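Local coordinates for PrgZ (Enterococcus faecalis, PDB 4FAJ), which binds peptide pheromones outside the cell as a membrane-anchored receptor of the solute-binding protein 5 family, probably serving peptide uptake, at residues 58-63 and 267-272; 165-170 and 178-183; 324-329 and 492-497; 497-502 and 515-520; 541-546 and 558-563. One frame throughout, in Å; residues are numbered along the deposited sequence.

Interaction 1: 58-63 and 267-272; sequences VEQVAT and VSMDKI
Gln60 and Asp270 meet through their backbones: the N of Asp270 gives its hydrogen to Gln60 O at 2.9 Å. A water ties the same two residues a second time: it accepts from Gln60 N at 2.8 Å and donates to Asp270 OD2 at 2.6 Å. Gln60 is the centre of an inverse gamma turn, and beyond it the chain straightens into a parallel strand pair, Val61 opposite Lys271 and Ala62 opposite Ile272. The pairing starts loosely. Lys271 O takes only a weak bond from Ala62 N, 3.5 Å long, and a CA-H...O contact from Val61 CA at 3.3 Å. Lys271 N fares worse, since it is buried here and has no partner in the model. Met269 packs against the first segment by its end. With chi1, chi2 and chi3 all near -65°, its chain curls back so that CE rests 3.5 Å from Val61 C and 3.8 Å from Ala62 CB. In the fold, the N-terminal strand 61-66 forms an edge strand of a four-stranded mixed sheet, parallel to 271-276. On its far side strand 271-276 pairs with strand 252-257, Ile272 bonding Ile255 through the backbone. Met269 packs on Phe239 of strand 239-243 and on Ile562 of strand 561-562.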
# COMPACT_ATOMS: atom_id res chain seq x y z
N VAL A 58 -22.54 -18.68 21.00
CA VAL A 58 -21.72 -18.67 19.76
C VAL A 58 -20.30 -18.16 20.04
O VAL A 58 -20.11 -17.03 20.50
CB VAL A 58 -22.37 -17.82 18.66
CG1 VAL A 58 -21.50 -17.79 17.41
CG2 VAL A 58 -23.75 -18.37 18.33
N GLU A 59 -19.32 -19.01 19.77
CA GLU A 59 -17.93 -18.68 20.02
C GLU A 59 -17.50 -17.53 19.11
O GLU A 59 -17.81 -17.53 17.92
CB GLU A 59 -17.04 -19.91 19.80
CG GLU A 59 -15.60 -19.71 20.24
CD GLU A 59 -14.82 -21.01 20.28
OE1 GLU A 59 -14.18 -21.29 21.31
OE2 GLU A 59 -14.84 -21.75 19.27
N GLN A 60 -16.80 -16.55 19.68
CA GLN A 60 -16.38 -15.38 18.90
C GLN A 60 -15.00 -15.62 18.32
O GLN A 60 -14.00 -15.03 18.76
CB GLN A 60 -16.43 -14.11 19.75
CG GLN A 60 -17.82 -13.79 20.31
CD GLN A 60 -18.85 -13.49 19.22
OE1 GLN A 60 -19.82 -14.22 19.04
NE2 GLN A 60 -18.64 -12.41 18.49
N VAL A 61 -14.94 -16.49 17.31
CA VAL A 61 -13.69 -16.84 16.66
C VAL A 61 -13.93 -16.96 15.16
O VAL A 61 -15.03 -17.30 14.73
CB VAL A 61 -13.11 -18.17 17.22
CG1 VAL A 61 -11.95 -18.67 16.37
CG2 VAL A 61 -12.68 -18.00 18.67
N ALA A 62 -12.91 -16.65 14.36
CA ALA A 62 -13.00 -16.76 12.91
C ALA A 62 -11.65 -17.12 12.35
O ALA A 62 -10.62 -16.87 12.98
CB ALA A 62 -13.49 -15.46 12.29
N THR A 63 -11.67 -17.67 11.14
CA THR A 63 -10.47 -17.91 10.36
C THR A 63 -10.64 -17.18 9.03
O THR A 63 -11.55 -17.50 8.26
CB THR A 63 -10.21 -19.40 10.15
OG1 THR A 63 -10.07 -20.03 11.43
CG2 THR A 63 -8.95 -19.63 9.34
N VAL A 267 -14.65 -4.60 21.83
CA VAL A 267 -14.11 -5.74 21.11
C VAL A 267 -14.79 -7.04 21.54
O VAL A 267 -14.74 -7.40 22.72
CB VAL A 267 -12.57 -5.82 21.33
CG1 VAL A 267 -11.95 -6.95 20.50
CG2 VAL A 267 -11.93 -4.50 20.96
N SER A 268 -15.41 -7.73 20.60
CA SER A 268 -16.11 -9.00 20.89
C SER A 268 -15.29 -10.24 20.58
O SER A 268 -15.47 -11.26 21.22
CB SER A 268 -17.42 -9.11 20.12
OG SER A 268 -18.26 -8.00 20.38
N MET A 269 -14.42 -10.19 19.57
CA MET A 269 -13.72 -11.39 19.14
C MET A 269 -12.68 -11.82 20.18
O MET A 269 -11.91 -11.01 20.67
CB MET A 269 -13.04 -11.17 17.78
CG MET A 269 -14.01 -10.90 16.64
SD MET A 269 -15.11 -12.27 16.26
CE MET A 269 -13.99 -13.46 15.53
N ASP A 270 -12.68 -13.12 20.49
CA ASP A 270 -11.68 -13.72 21.38
C ASP A 270 -10.38 -13.93 20.62
O ASP A 270 -9.30 -13.67 21.13
CB ASP A 270 -12.16 -15.07 21.89
CG ASP A 270 -13.40 -14.96 22.79
OD1 ASP A 270 -13.67 -13.89 23.37
OD2 ASP A 270 -14.10 -15.99 22.91
N LYS A 271 -10.50 -14.44 19.40
CA LYS A 271 -9.35 -14.56 18.51
C LYS A 271 -9.77 -14.67 17.06
O LYS A 271 -10.90 -15.09 16.74
CB LYS A 271 -8.44 -15.73 18.89
CG LYS A 271 -9.13 -17.04 19.09
CD LYS A 271 -8.12 -18.22 19.17
CE LYS A 271 -8.07 -18.99 17.85
NZ LYS A 271 -6.89 -19.90 17.68
N ILE A 272 -8.84 -14.28 16.20
CA ILE A 272 -9.00 -14.37 14.77
C ILE A 272 -7.76 -15.06 14.23
O ILE A 272 -6.64 -14.64 14.55
CB ILE A 272 -9.17 -12.97 14.12
CG1 ILE A 272 -10.16 -12.11 14.92
CG2 ILE A 272 -9.60 -13.11 12.67
CD1 ILE A 272 -10.29 -10.69 14.40
O HOH W 1 -16.55 -16.61 22.43

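Interaction 2: 165-170 and 178-183; sequences IKNAKE and KDTLAV
Lys166 and Asn167 are the two central residues of a type II beta turn running from Ile165 to Ala168, and they face an inverse gamma turn centred on Ala182, just before strand 183-186 of a four-stranded antiparallel sheet. Two hydrogen bonds join the segments. Ala182 N donates to Lys166 O at 3.2 Å. The other comes from Asn167: although this residue sits at the N-cap position of helix 168-172, its side chain makes no capping bond and turns across to the other segment instead, CG lying beside the backbone N (chi1 -65°) and swinging ND2 toward Thr180 O. The opposite end of the amide is held as well, OD1 accepting from Gln176 NE2, so both ends of the group are fixed. The same Gln176 nitrogen bonds Thr180 OG1, which also reaches Ala177 O.

The apolar contacts lie on the Ile165 side. Ile165 CG2 touches Leu181 CD1 at 3.7 Å, Val183 CG2 at 4.0 Å and, less closely, Ala182 CB. Leu181 sets out away from the first segment, but its CD1 comes back to touch both Ile165 CG2 and Ala168 CB. Trp146 of helix 139-150 packs against both Leu181 and Val183.

Outside this patch, Lys166 CB lies 3.5 Å from Ala182 CB, while its ammonium group goes elsewhere, to a salt bridge with Glu194. The shorter of the two bonds across the segments is Asn167 ND2 to Thr180 O, 2.8 Å, with the oxygen only 13° out of the amide plane.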
# COMPACT_ATOMS: atom_id res chain seq x y z
N ILE A 165 6.51 17.60 7.54
CA ILE A 165 6.93 18.12 8.84
C ILE A 165 8.22 18.93 8.69
O ILE A 165 9.14 18.52 7.99
CB ILE A 165 7.15 16.97 9.86
CG1 ILE A 165 5.84 16.23 10.09
CG2 ILE A 165 7.71 17.50 11.19
CD1 ILE A 165 5.98 14.97 10.95
N LYS A 166 8.28 20.07 9.37
CA LYS A 166 9.45 20.94 9.31
C LYS A 166 10.73 20.17 9.66
O LYS A 166 10.76 19.37 10.60
CB LYS A 166 9.30 22.16 10.22
CG LYS A 166 10.25 23.30 9.88
CD LYS A 166 10.72 24.08 11.11
CE LYS A 166 9.56 24.70 11.87
NZ LYS A 166 10.00 25.70 12.89
N ASN A 167 11.76 20.42 8.85
CA ASN A 167 13.09 19.79 8.98
C ASN A 167 13.19 18.35 8.49
O ASN A 167 14.30 17.82 8.41
CB ASN A 167 13.65 19.93 10.40
CG ASN A 167 13.92 21.37 10.78
OD1 ASN A 167 14.28 22.18 9.93
ND2 ASN A 167 13.74 21.70 12.05
N ALA A 168 12.07 17.71 8.14
CA ALA A 168 12.12 16.34 7.63
C ALA A 168 12.96 16.27 6.35
O ALA A 168 13.66 15.28 6.12
CB ALA A 168 10.72 15.79 7.38
N LYS A 169 12.88 17.32 5.53
CA LYS A 169 13.66 17.45 4.29
C LYS A 169 15.15 17.65 4.61
O LYS A 169 16.00 17.03 3.98
CB LYS A 169 13.15 18.63 3.43
CG LYS A 169 14.00 18.92 2.17
CD LYS A 169 13.44 20.05 1.29
CE LYS A 169 14.30 20.25 0.03
NZ LYS A 169 13.69 21.14 -1.01
N GLU A 170 15.45 18.52 5.57
CA GLU A 170 16.84 18.83 5.93
C GLU A 170 17.52 17.64 6.63
O GLU A 170 18.76 17.56 6.65
CB GLU A 170 16.89 20.07 6.82
CG GLU A 170 16.65 21.39 6.07
CD GLU A 170 15.19 21.65 5.70
OE1 GLU A 170 14.33 20.76 5.91
OE2 GLU A 170 14.91 22.75 5.18
N LYS A 178 18.42 14.18 13.40
CA LYS A 178 17.02 13.76 13.57
C LYS A 178 16.30 14.47 14.72
O LYS A 178 15.07 14.58 14.71
CB LYS A 178 16.93 12.24 13.75
CG LYS A 178 17.22 11.76 15.17
CD LYS A 178 17.36 10.25 15.28
CE LYS A 178 17.44 9.82 16.74
NZ LYS A 178 18.37 8.68 16.95
N ASP A 179 17.04 14.96 15.72
CA ASP A 179 16.43 15.68 16.84
C ASP A 179 15.83 17.04 16.44
O ASP A 179 15.10 17.64 17.21
CB ASP A 179 17.44 15.89 17.98
CG ASP A 179 18.62 16.75 17.58
OD1 ASP A 179 19.26 16.45 16.55
OD2 ASP A 179 18.92 17.72 18.29
N THR A 180 16.15 17.51 15.23
CA THR A 180 15.60 18.75 14.70
C THR A 180 14.18 18.58 14.13
O THR A 180 13.54 19.57 13.81
CB THR A 180 16.52 19.39 13.62
OG1 THR A 180 16.58 18.54 12.47
CG2 THR A 180 17.95 19.60 14.17
N LEU A 181 13.69 17.35 14.00
CA LEU A 181 12.32 17.12 13.50
C LEU A 181 11.34 17.95 14.35
O LEU A 181 11.39 17.89 15.58
CB LEU A 181 11.95 15.64 13.53
CG LEU A 181 10.67 15.22 12.80
CD1 LEU A 181 10.79 15.41 11.29
CD2 LEU A 181 10.31 13.77 13.12
N ALA A 182 10.49 18.74 13.70
CA ALA A 182 9.65 19.71 14.41
C ALA A 182 8.44 19.02 15.04
O ALA A 182 7.29 19.29 14.69
CB ALA A 182 9.21 20.84 13.48
N VAL A 183 8.73 18.10 15.96
CA VAL A 183 7.74 17.42 16.77
C VAL A 183 8.26 17.43 18.21
O VAL A 183 9.42 17.10 18.44
CB VAL A 183 7.56 15.96 16.31
CG1 VAL A 183 6.55 15.25 17.20
CG2 VAL A 183 7.13 15.92 14.84

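Interaction 3: 324-329 and 492-497; sequences MNQTGE and GGYSNK
Gln326 meets Gly492 at the tight end of this loop-to-loop contact. Its backbone N donates to Gly492 O at 2.8 Å, nearly straight (167° at the hydrogen). Beside this bond Met324 O comes to 3.2 Å from Gly492 CA, an approach possible because the glycine has no side chain in the way. The Gln326 side chain then reaches back over its own loop: NE2 donates to Met324 O at 2.9 Å, with that oxygen 5° out of the amide plane, and also to Gly526 O outside the contact. Two acceptors thus fix the rotation of the amide and leave OE1 at the edge of the Tyr494 ring, 3.7 Å from CD1, the two planes 45° apart.

Toward Thr327 the fit slackens. Thr327 is exposed, and its CG2 stays 4.1 Å from Gly492 O and 4.5 Å from Gly493 CA. What orders this side is internal to the loop: Asn325 OD1 accepts from Thr327 N at 3.1 Å, an Asx turn, and from Thr327 OG1 at 2.7 Å.

The contact joins the chain leaving strand 311-324 to the approach to helix 497-502. Arg339 of helix 336-345 packs on Met324 and Gln326, while helix 510-524 takes up Tyr494, with Leu521 touching its side chain and Asp524 accepting from its hydroxyl.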
# COMPACT_ATOMS: atom_id res chain seq x y z
N MET A 324 9.18 -0.39 -14.54
CA MET A 324 10.21 -0.59 -15.55
C MET A 324 11.54 -0.01 -15.06
O MET A 324 11.60 1.17 -14.68
CB MET A 324 9.81 0.11 -16.84
CG MET A 324 8.68 -0.57 -17.60
SD MET A 324 7.99 0.44 -18.95
CE MET A 324 7.38 1.85 -18.06
N ASN A 325 12.58 -0.83 -15.07
CA ASN A 325 13.92 -0.40 -14.66
C ASN A 325 14.55 0.53 -15.70
O ASN A 325 15.00 0.09 -16.76
CB ASN A 325 14.82 -1.62 -14.44
CG ASN A 325 16.16 -1.26 -13.80
OD1 ASN A 325 16.67 -0.15 -13.97
ND2 ASN A 325 16.74 -2.22 -13.07
N GLN A 326 14.59 1.81 -15.36
CA GLN A 326 15.06 2.87 -16.25
C GLN A 326 16.34 3.54 -15.71
O GLN A 326 16.60 4.70 -15.99
CB GLN A 326 13.96 3.94 -16.42
CG GLN A 326 12.64 3.41 -17.01
CD GLN A 326 11.42 4.23 -16.60
OE1 GLN A 326 11.21 5.36 -17.08
NE2 GLN A 326 10.61 3.67 -15.69
N THR A 327 17.14 2.79 -14.96
CA THR A 327 18.39 3.33 -14.42
C THR A 327 19.49 3.47 -15.48
O THR A 327 20.45 4.23 -15.30
CB THR A 327 18.91 2.44 -13.27
OG1 THR A 327 19.02 1.09 -13.73
CG2 THR A 327 17.96 2.50 -12.10
N GLY A 328 19.34 2.75 -16.59
CA GLY A 328 20.38 2.68 -17.62
C GLY A 328 20.93 1.27 -17.75
O GLY A 328 21.47 0.91 -18.80
N GLU A 329 20.80 0.46 -16.69
CA GLU A 329 21.25 -0.93 -16.72
C GLU A 329 20.57 -1.69 -17.87
O GLU A 329 21.23 -2.43 -18.59
CB GLU A 329 20.97 -1.65 -15.40
CG GLU A 329 21.60 -1.02 -14.14
CD GLU A 329 23.12 -0.87 -14.21
OE1 GLU A 329 23.78 -1.64 -14.94
OE2 GLU A 329 23.65 0.01 -13.50
N GLY A 492 11.63 1.72 -10.30
CA GLY A 492 12.18 1.81 -11.65
C GLY A 492 13.24 2.88 -11.87
O GLY A 492 13.93 2.86 -12.89
N GLY A 493 13.37 3.82 -10.94
CA GLY A 493 14.34 4.91 -11.09
C GLY A 493 13.97 5.94 -12.14
O GLY A 493 14.84 6.55 -12.75
N TYR A 494 12.67 6.14 -12.37
CA TYR A 494 12.22 7.23 -13.23
C TYR A 494 12.61 8.58 -12.63
O TYR A 494 12.49 8.78 -11.43
CB TYR A 494 10.70 7.15 -13.40
CG TYR A 494 10.06 8.35 -14.05
CD1 TYR A 494 10.05 8.49 -15.43
CD2 TYR A 494 9.44 9.34 -13.28
CE1 TYR A 494 9.44 9.60 -16.04
CE2 TYR A 494 8.83 10.45 -13.88
CZ TYR A 494 8.84 10.56 -15.26
OH TYR A 494 8.24 11.65 -15.87
N SER A 495 13.10 9.51 -13.47
CA SER A 495 13.42 10.86 -13.00
C SER A 495 13.12 11.94 -14.03
O SER A 495 13.72 11.98 -15.12
CB SER A 495 14.88 10.98 -12.58
OG SER A 495 15.13 12.30 -12.08
N ASN A 496 12.20 12.81 -13.68
CA ASN A 496 11.89 13.99 -14.46
C ASN A 496 11.78 15.13 -13.46
O ASN A 496 10.93 15.12 -12.56
CB ASN A 496 10.60 13.78 -15.26
CG ASN A 496 10.22 14.99 -16.11
OD1 ASN A 496 10.28 16.13 -15.64
ND2 ASN A 496 9.83 14.75 -17.35
N LYS A 497 12.68 16.11 -13.59
CA LYS A 497 12.76 17.20 -12.60
C LYS A 497 11.57 18.14 -12.68
O LYS A 497 11.20 18.79 -11.70
CB LYS A 497 14.04 18.00 -12.81
CG LYS A 497 15.29 17.17 -12.71
CD LYS A 497 15.46 16.60 -11.33
CE LYS A 497 16.80 15.92 -11.19
NZ LYS A 497 17.37 16.22 -9.86

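Interaction 4: 497-502 and 515-520; sequences KNYDEL and KKAEKL
An antiparallel pair of neighbouring helices, 497-502 and 510-524, packs here with Ala517 facing Tyr499 and Leu502. The axes of the two short segments approach to 8.9 Å and their directions differ by 158°. The contact has no hydrogen bond across it and is built largely from apolar contacts, with backbone atoms close by. Ala517 CB sits 3.8 Å from Leu502 CB and equally far from Tyr499 CD1. Its small methyl is consistent with the close approach of the backbones, 5.2 Å between Tyr499 CA and Ala517 CA. Leu502 lays CD1 along the second helix, 3.7 Å from Ala517 N. Leu520, one turn on from Ala517 in the second helix, sends CD2 to 3.5 Å from Tyr499 N.

Tyr499 leaves its helix with CG anti to the backbone N (chi1 177°), which carries the ring past Ala517. The ring turns an edge to the backbone: Ala517 O lies near its plane, 3.2 Å from CD1 and 3.3 Å from CE1. Such an approach sets the slightly positive ring hydrogens toward a carbonyl oxygen. The hydroxyl runs on to donate to Leu480 O.

Asn496 caps the start of helix 497-502 through Tyr499 N. On the flank of helix 510-524 away from the contact, Glu518 OE1 forms a salt bridge with Lys515 NZ, and its OE2 accepts from Val367 N, while Phe483 and Leu521 touch the Tyr499 side chain.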
# COMPACT_ATOMS: atom_id res chain seq x y z
N LYS A 497 12.68 16.11 -13.59
CA LYS A 497 12.76 17.20 -12.60
C LYS A 497 11.57 18.14 -12.68
O LYS A 497 11.20 18.79 -11.70
CB LYS A 497 14.04 18.00 -12.81
CG LYS A 497 15.29 17.17 -12.71
CD LYS A 497 15.46 16.60 -11.33
CE LYS A 497 16.80 15.92 -11.19
NZ LYS A 497 17.37 16.22 -9.86
N ASN A 498 10.96 18.23 -13.86
CA ASN A 498 9.76 19.04 -14.01
C ASN A 498 8.55 18.38 -13.36
O ASN A 498 7.71 19.08 -12.76
CB ASN A 498 9.56 19.35 -15.48
CG ASN A 498 10.83 19.84 -16.12
OD1 ASN A 498 11.46 20.77 -15.62
ND2 ASN A 498 11.26 19.16 -17.16
N TYR A 499 8.47 17.04 -13.43
CA TYR A 499 7.49 16.26 -12.67
C TYR A 499 7.65 16.50 -11.17
O TYR A 499 6.68 16.80 -10.49
CB TYR A 499 7.61 14.76 -12.99
CG TYR A 499 6.70 13.83 -12.23
CD1 TYR A 499 5.46 13.44 -12.76
CD2 TYR A 499 7.07 13.30 -10.99
CE1 TYR A 499 4.63 12.57 -12.07
CE2 TYR A 499 6.23 12.43 -10.30
CZ TYR A 499 5.01 12.07 -10.85
OH TYR A 499 4.17 11.21 -10.19
N ASP A 500 8.89 16.41 -10.68
CA ASP A 500 9.20 16.62 -9.26
C ASP A 500 8.64 17.97 -8.76
O ASP A 500 8.07 18.05 -7.67
CB ASP A 500 10.72 16.58 -9.02
CG ASP A 500 11.35 15.21 -9.25
OD1 ASP A 500 10.63 14.18 -9.31
OD2 ASP A 500 12.60 15.16 -9.39
N GLU A 501 8.80 19.01 -9.59
CA GLU A 501 8.42 20.37 -9.21
C GLU A 501 6.89 20.55 -9.21
O GLU A 501 6.36 21.18 -8.30
CB GLU A 501 9.12 21.40 -10.12
CG GLU A 501 8.66 22.85 -9.98
CD GLU A 501 8.87 23.46 -8.61
OE1 GLU A 501 9.63 22.91 -7.78
OE2 GLU A 501 8.26 24.53 -8.36
N LEU A 502 6.20 19.99 -10.21
CA LEU A 502 4.71 20.00 -10.24
C LEU A 502 4.09 19.42 -8.97
O LEU A 502 3.09 19.95 -8.46
CB LEU A 502 4.18 19.24 -11.46
CG LEU A 502 4.38 19.93 -12.81
CD1 LEU A 502 4.16 18.95 -13.97
CD2 LEU A 502 3.49 21.21 -12.93
N LYS A 515 -2.48 17.01 -12.02
CA LYS A 515 -2.94 16.32 -13.23
C LYS A 515 -1.92 16.49 -14.36
O LYS A 515 -1.70 15.56 -15.15
CB LYS A 515 -4.32 16.80 -13.66
CG LYS A 515 -5.02 15.88 -14.67
CD LYS A 515 -5.33 14.53 -14.03
CE LYS A 515 -6.13 13.61 -14.90
NZ LYS A 515 -6.25 12.28 -14.25
N LYS A 516 -1.29 17.66 -14.42
CA LYS A 516 -0.22 17.88 -15.39
C LYS A 516 0.93 16.91 -15.12
O LYS A 516 1.51 16.38 -16.06
CB LYS A 516 0.30 19.31 -15.35
CG LYS A 516 -0.59 20.34 -16.00
CD LYS A 516 -0.02 21.76 -15.78
CE LYS A 516 -0.93 22.83 -16.38
NZ LYS A 516 -0.50 24.21 -15.99
N ALA A 517 1.26 16.71 -13.85
CA ALA A 517 2.33 15.79 -13.48
C ALA A 517 1.98 14.38 -13.94
O ALA A 517 2.80 13.72 -14.56
CB ALA A 517 2.60 15.83 -11.99
N GLU A 518 0.76 13.92 -13.66
CA GLU A 518 0.35 12.58 -14.12
C GLU A 518 0.53 12.45 -15.64
O GLU A 518 1.09 11.46 -16.12
CB GLU A 518 -1.10 12.29 -13.72
CG GLU A 518 -1.52 10.85 -13.96
CD GLU A 518 -2.98 10.57 -13.67
OE1 GLU A 518 -3.77 11.53 -13.60
OE2 GLU A 518 -3.35 9.38 -13.55
N LYS A 519 0.11 13.47 -16.38
CA LYS A 519 0.24 13.45 -17.83
C LYS A 519 1.71 13.42 -18.29
O LYS A 519 2.04 12.68 -19.22
CB LYS A 519 -0.50 14.63 -18.46
CG LYS A 519 -2.01 14.56 -18.31
CD LYS A 519 -2.69 15.80 -18.87
CE LYS A 519 -4.14 15.84 -18.46
NZ LYS A 519 -4.82 17.04 -18.99
N LEU A 520 2.58 14.18 -17.64
CA LEU A 520 4.01 14.14 -17.95
C LEU A 520 4.59 12.72 -17.72
O LEU A 520 5.34 12.20 -18.53
CB LEU A 520 4.76 15.17 -17.11
CG LEU A 520 6.26 15.35 -17.32
CD1 LEU A 520 6.59 15.56 -18.80
CD2 LEU A 520 6.78 16.53 -16.47

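Interaction 5: 541-546 and 558-563; sequences SKIKNV and KKMRIE
Lys544 and Arg561 form the hydrogen-bonded pair of a short antiparallel two-stranded sheet: Lys544 N donates to Arg561 O at 2.9 Å, and Arg561 N returns a bond to Lys544 O at 3.1 Å. One step along, Ile543 and Ile562 are a non-hydrogen-bonded pair, and beyond them Glu563 N donates to Lys542 O at 2.9 Å.

The two faces differ in character. On the one with Ile543 and Ile562, Met560 stretches fully (all three torsions near 180°), bringing CE to 3.9 Å from Ile543 CG2, while its CG lies 3.7 Å from Val546 CG2. Lys542 runs side by side with Ile562, its methylenes against CG2, and carries its ammonium on to a salt bridge with Asp293.

The other face is charged. Arg561 lays its guanidinium flat over Lys544 CB, which sits 4.0 Å above the centre of the plane. At the edge of that plane a salt bridge forms with Glu563, whose OE2 is gripped side-on by both NE and NH2, the shorter bond being 2.6 Å from NH2. The aliphatic part of Lys544 crosses Glu563 at about a right angle, with Lys544 CE near Glu563 CB.

Beyond the strands, Lys558 NZ bonds Asp263 and Lys559 NZ bonds Asp266, the two aspartates that bind a zinc ion. These lysines are thus second-shell groups: they probably help position the carboxylates and offset part of their negative charge, so the loop leading into strand 561-562 reaches the metal site through its lysines.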
# COMPACT_ATOMS: atom_id res chain seq x y z
N SER A 541 -22.07 -15.39 6.28
CA SER A 541 -23.12 -14.47 6.73
C SER A 541 -22.98 -14.11 8.21
O SER A 541 -23.30 -12.99 8.60
CB SER A 541 -24.50 -15.09 6.51
OG SER A 541 -24.66 -15.53 5.17
N LYS A 542 -22.50 -15.05 9.01
CA LYS A 542 -22.38 -14.87 10.47
C LYS A 542 -21.39 -13.75 10.86
O LYS A 542 -21.46 -13.23 11.97
CB LYS A 542 -21.96 -16.19 11.13
CG LYS A 542 -20.49 -16.54 10.90
CD LYS A 542 -20.12 -17.98 11.27
CE LYS A 542 -18.63 -18.20 11.01
NZ LYS A 542 -18.15 -19.61 11.10
N ILE A 543 -20.46 -13.41 9.96
CA ILE A 543 -19.48 -12.36 10.22
C ILE A 543 -20.13 -10.99 10.13
O ILE A 543 -20.64 -10.61 9.08
CB ILE A 543 -18.31 -12.38 9.19
CG1 ILE A 543 -17.61 -13.74 9.16
CG2 ILE A 543 -17.31 -11.24 9.47
CD1 ILE A 543 -17.29 -14.31 10.49
N LYS A 544 -20.09 -10.24 11.23
CA LYS A 544 -20.67 -8.90 11.28
C LYS A 544 -19.66 -7.82 11.64
O LYS A 544 -18.68 -8.08 12.35
CB LYS A 544 -21.80 -8.82 12.31
CG LYS A 544 -22.84 -9.92 12.25
CD LYS A 544 -23.64 -9.91 10.98
CE LYS A 544 -24.61 -11.08 10.97
NZ LYS A 544 -25.37 -11.15 9.71
N ASN A 545 -19.92 -6.62 11.12
CA ASN A 545 -19.26 -5.39 11.55
C ASN A 545 -17.76 -5.32 11.32
O ASN A 545 -17.05 -4.74 12.13
CB ASN A 545 -19.55 -5.12 13.03
CG ASN A 545 -19.70 -3.64 13.31
OD1 ASN A 545 -19.90 -2.85 12.40
ND2 ASN A 545 -19.61 -3.27 14.58
N VAL A 546 -17.29 -5.88 10.22
CA VAL A 546 -15.91 -5.72 9.81
C VAL A 546 -15.86 -4.47 8.95
O VAL A 546 -16.67 -4.33 8.03
CB VAL A 546 -15.44 -6.91 9.00
CG1 VAL A 546 -14.08 -6.64 8.42
CG2 VAL A 546 -15.43 -8.17 9.89
N LYS A 558 -11.75 -4.54 14.69
CA LYS A 558 -11.95 -4.12 16.08
C LYS A 558 -13.34 -4.49 16.62
O LYS A 558 -13.45 -5.03 17.71
CB LYS A 558 -11.73 -2.61 16.22
CG LYS A 558 -12.09 -2.05 17.61
CD LYS A 558 -11.69 -0.57 17.74
CE LYS A 558 -12.29 0.05 18.97
NZ LYS A 558 -12.02 1.51 19.04
N LYS A 559 -14.38 -4.17 15.86
CA LYS A 559 -15.75 -4.34 16.32
C LYS A 559 -16.42 -5.57 15.70
O LYS A 559 -17.63 -5.76 15.82
CB LYS A 559 -16.57 -3.07 16.05
CG LYS A 559 -16.14 -1.86 16.87
CD LYS A 559 -17.10 -0.68 16.65
CE LYS A 559 -16.51 0.67 17.10
NZ LYS A 559 -17.02 1.13 18.43
N MET A 560 -15.61 -6.43 15.07
CA MET A 560 -16.09 -7.67 14.47
C MET A 560 -16.82 -8.54 15.50
O MET A 560 -16.40 -8.59 16.66
CB MET A 560 -14.91 -8.45 13.89
CG MET A 560 -15.22 -9.80 13.26
SD MET A 560 -13.71 -10.55 12.59
CE MET A 560 -14.38 -12.06 11.91
N ARG A 561 -17.89 -9.21 15.08
CA ARG A 561 -18.56 -10.21 15.92
C ARG A 561 -19.20 -11.32 15.08
O ARG A 561 -19.43 -11.15 13.89
CB ARG A 561 -19.61 -9.55 16.81
CG ARG A 561 -20.84 -9.04 16.08
CD ARG A 561 -21.81 -8.35 17.03
NE ARG A 561 -23.13 -8.22 16.42
CZ ARG A 561 -23.52 -7.20 15.64
NH1 ARG A 561 -22.70 -6.20 15.37
NH2 ARG A 561 -24.74 -7.19 15.13
N ILE A 562 -19.48 -12.45 15.72
CA ILE A 562 -20.09 -13.60 15.07
C ILE A 562 -21.52 -13.72 15.58
O ILE A 562 -21.73 -13.85 16.79
CB ILE A 562 -19.32 -14.92 15.36
CG1 ILE A 562 -17.83 -14.79 15.05
CG2 ILE A 562 -19.91 -16.08 14.56
CD1 ILE A 562 -17.53 -14.35 13.61
N GLU A 563 -22.48 -13.67 14.67
CA GLU A 563 -23.90 -13.87 15.00
C GLU A 563 -24.44 -15.09 14.25
O GLU A 563 -24.46 -15.09 13.02
CB GLU A 563 -24.72 -12.66 14.56
CG GLU A 563 -24.60 -11.43 15.45
CD GLU A 563 -25.75 -10.44 15.21
OE1 GLU A 563 -26.61 -10.68 14.34
OE2 GLU A 563 -25.77 -9.40 15.91
O HOH W 2 -14.57 -3.55 12.89

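How the interactions relate
From the N terminus, interaction 1 comes first: it ties 58-63 to 267-272 and closes a loop of about 200 residues. Interaction 2 is nested inside that loop as a small closure next to a separate antiparallel sheet. Interaction 3 then brings 324-329 and 492-497 together across another long stretch, and interaction 4 follows at once, sharing Lys497; Asn496 and Tyr494 touch Leu520, so the two form one patch. Interaction 5 closes a short C-terminal loop. No two loops cross. The C-terminal segment 558-563 returns to both segments of interaction 1, with Met560 against Ala62 and Met269 and Ile562 against Gln60, on the opposite side of the chain's centre from interactions 3 and 4.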